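Local coordinates for protein signal peptidase I (Enterococcus faecalis, PDB 4ME8) that probably cleaves hydrophobic N-terminal signal or leader sequences from secreted proteins, as a serine endopeptidase of the S26 family, at residues Tyr110-Asp115 with Gly127-Ala132. Numbering follows the deposited sequence.
Sequences YFVLGD and GFVKQA. With EDO (1,2-ethanediol), chain B.
Y110 and V129 form an antiparallel hydrogen-bonded pair: the N of Y110 gives its hydrogen to the O of V129 at 2.9 Å, and the N of V129 answers to the O of Y110, also at 2.9 Å and nearly straight at 174°. CG of Q131 sits over the centre of the Y110 ring, a CH-pi contact 3.6 Å from the centroid; beyond it the extended side chain lays its amide across the ring at 24° to the ring plane, bringing NE2 to 3.4 Å from CE1 of Y110. The tyrosine ring is offered to Q131 because its CG stands beside the backbone N, chi1 -68°. The side chains of Y110 and V129 share one face of the sheet, where V112 also contributes: its CG2 meets CG2 of V129 at 3.9 Å, the two valines crossing at about a right angle. CE1 of F128 lies near the plane of the F111 ring at its edge, 3.9 Å from CD1 of F111, while the O of Y110 lies at the edge of the F128 ring, in its plane. Beyond strand 109-113, the N of D115 donates to an ethanediol, and OD2 of D115 makes a salt bridge with R47. S123 OG of helix 123-126 bonds to both V112 N and G127 O. Strand 129-130 is an outermost strand of the antiparallel sheet, and 109-113 lies between it and 43-50; V112 touches the predicted catalytic K46 there, while from strand 32-36 I33 packs against Y110 and V112, and F35 against V112 and V129.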
loop_
_atom_site.group_PDB
_atom_site.type_symbol
_atom_site.label_atom_id
_atom_site.label_comp_id
_atom_site.label_asym_id
_atom_site.label_seq_id
_atom_site.Cartn_x
_atom_site.Cartn_y
_atom_site.Cartn_z
ATOM N N TYR A 110 -8.781 2.526 1.899
ATOM C CA TYR A 110 -7.670 1.594 1.743
ATOM C C TYR A 110 -6.327 2.327 1.722
ATOM O O TYR A 110 -6.238 3.482 1.297
ATOM C CB TYR A 110 -7.794 0.844 0.406
ATOM C CG TYR A 110 -8.954 -0.136 0.252
ATOM C CD1 TYR A 110 -9.352 -0.964 1.298
ATOM C CD2 TYR A 110 -9.603 -0.281 -0.971
ATOM C CE1 TYR A 110 -10.379 -1.884 1.135
ATOM C CE2 TYR A 110 -10.626 -1.198 -1.144
ATOM C CZ TYR A 110 -11.017 -1.995 -0.087
ATOM O OH TYR A 110 -12.034 -2.909 -0.246
ATOM N N PHE A 111 -5.289 1.623 2.169
ATOM C CA PHE A 111 -3.901 2.021 1.997
ATOM C C PHE A 111 -3.321 1.086 0.955
ATOM O O PHE A 111 -3.408 -0.140 1.099
ATOM C CB PHE A 111 -3.128 1.872 3.310
ATOM C CG PHE A 111 -1.732 2.417 3.252
ATOM C CD1 PHE A 111 -1.494 3.762 3.465
ATOM C CD2 PHE A 111 -0.661 1.586 2.962
ATOM C CE1 PHE A 111 -0.204 4.272 3.399
ATOM C CE2 PHE A 111 0.624 2.086 2.882
ATOM C CZ PHE A 111 0.859 3.430 3.104
ATOM N N VAL A 112 -2.765 1.651 -0.112
ATOM C CA VAL A 112 -2.241 0.841 -1.223
ATOM C C VAL A 112 -0.777 1.182 -1.515
ATOM O O VAL A 112 -0.324 2.272 -1.208
ATOM C CB VAL A 112 -3.091 1.001 -2.500
ATOM C CG1 VAL A 112 -4.559 0.671 -2.219
ATOM C CG2 VAL A 112 -2.947 2.399 -3.101
ATOM N N LEU A 113 -0.038 0.223 -2.063
ATOM C CA LEU A 113 1.355 0.430 -2.451
ATOM C C LEU A 113 1.604 -0.253 -3.791
ATOM O O LEU A 113 0.991 -1.275 -4.081
ATOM C CB LEU A 113 2.299 -0.165 -1.412
ATOM C CG LEU A 113 2.319 0.378 0.016
ATOM C CD1 LEU A 113 3.258 -0.466 0.853
ATOM C CD2 LEU A 113 2.750 1.835 0.082
ATOM N N GLY A 114 2.507 0.304 -4.595
ATOM C CA GLY A 114 2.901 -0.328 -5.851
ATOM C C GLY A 114 4.142 -1.185 -5.688
ATOM O O GLY A 114 5.047 -0.824 -4.930
ATOM N N ASP A 115 4.206 -2.298 -6.421
ATOM C CA ASP A 115 5.321 -3.246 -6.293
ATOM C C ASP A 115 6.668 -2.633 -6.697
ATOM O O ASP A 115 7.687 -2.958 -6.081
ATOM C CB ASP A 115 5.066 -4.517 -7.099
ATOM C CG ASP A 115 3.894 -5.351 -6.560
ATOM O OD1 ASP A 115 3.297 -5.029 -5.497
ATOM O OD2 ASP A 115 3.571 -6.360 -7.221
ATOM N N GLY A 127 -1.909 9.515 -0.266
ATOM C CA GLY A 127 -2.809 9.291 0.863
ATOM C C GLY A 127 -3.762 8.141 0.619
ATOM O O GLY A 127 -3.565 7.355 -0.298
ATOM N N PHE A 128 -4.808 8.049 1.434
ATOM C CA PHE A 128 -5.725 6.910 1.385
ATOM C C PHE A 128 -6.618 6.929 0.142
ATOM O O PHE A 128 -6.917 7.992 -0.404
ATOM C CB PHE A 128 -6.598 6.850 2.648
ATOM C CG PHE A 128 -5.816 6.707 3.929
ATOM C CD1 PHE A 128 -5.146 5.520 4.230
ATOM C CD2 PHE A 128 -5.751 7.762 4.848
ATOM C CE1 PHE A 128 -4.431 5.389 5.414
ATOM C CE2 PHE A 128 -5.031 7.633 6.028
ATOM C CZ PHE A 128 -4.370 6.444 6.308
ATOM N N VAL A 129 -7.048 5.736 -0.282
ATOM C CA VAL A 129 -7.931 5.581 -1.437
ATOM C C VAL A 129 -9.356 5.260 -0.978
ATOM O O VAL A 129 -9.552 4.382 -0.142
ATOM C CB VAL A 129 -7.426 4.440 -2.356
ATOM C CG1 VAL A 129 -8.393 4.198 -3.515
ATOM C CG2 VAL A 129 -6.018 4.756 -2.852
ATOM N N LYS A 130 -10.351 5.958 -1.517
ATOM C CA LYS A 130 -11.746 5.652 -1.173
ATOM C C LYS A 130 -12.137 4.296 -1.752
ATOM O O LYS A 130 -11.985 4.071 -2.950
ATOM C CB LYS A 130 -12.714 6.756 -1.647
ATOM C CG LYS A 130 -12.635 8.017 -0.796
ATOM C CD LYS A 130 -13.827 8.957 -0.920
ATOM C CE LYS A 130 -13.975 9.766 0.371
ATOM N NZ LYS A 130 -14.773 11.017 0.232
ATOM N N GLN A 131 -12.605 3.394 -0.884
ATOM C CA GLN A 131 -13.137 2.088 -1.301
ATOM C C GLN A 131 -14.138 2.214 -2.448
ATOM O O GLN A 131 -14.030 1.506 -3.448
ATOM C CB GLN A 131 -13.835 1.383 -0.133
ATOM C CG GLN A 131 -12.917 0.879 0.965
ATOM C CD GLN A 131 -13.609 -0.060 1.951
ATOM O OE1 GLN A 131 -14.759 -0.438 1.782
ATOM N NE2 GLN A 131 -12.890 -0.442 2.990
ATOM N N ALA A 132 -15.097 3.127 -2.296
ATOM C CA ALA A 132 -16.151 3.338 -3.286
ATOM C C ALA A 132 -15.636 3.659 -4.699
ATOM O O ALA A 132 -16.344 3.427 -5.680
ATOM C CB ALA A 132 -17.083 4.436 -2.816
HETATM C C1 EDO B . 0.183 -3.266 -9.968
HETATM O O1 EDO B . 1.037 -3.090 -11.110
HETATM C C2 EDO B . 1.014 -3.595 -8.731
HETATM O O2 EDO B . 1.633 -2.413 -8.219
#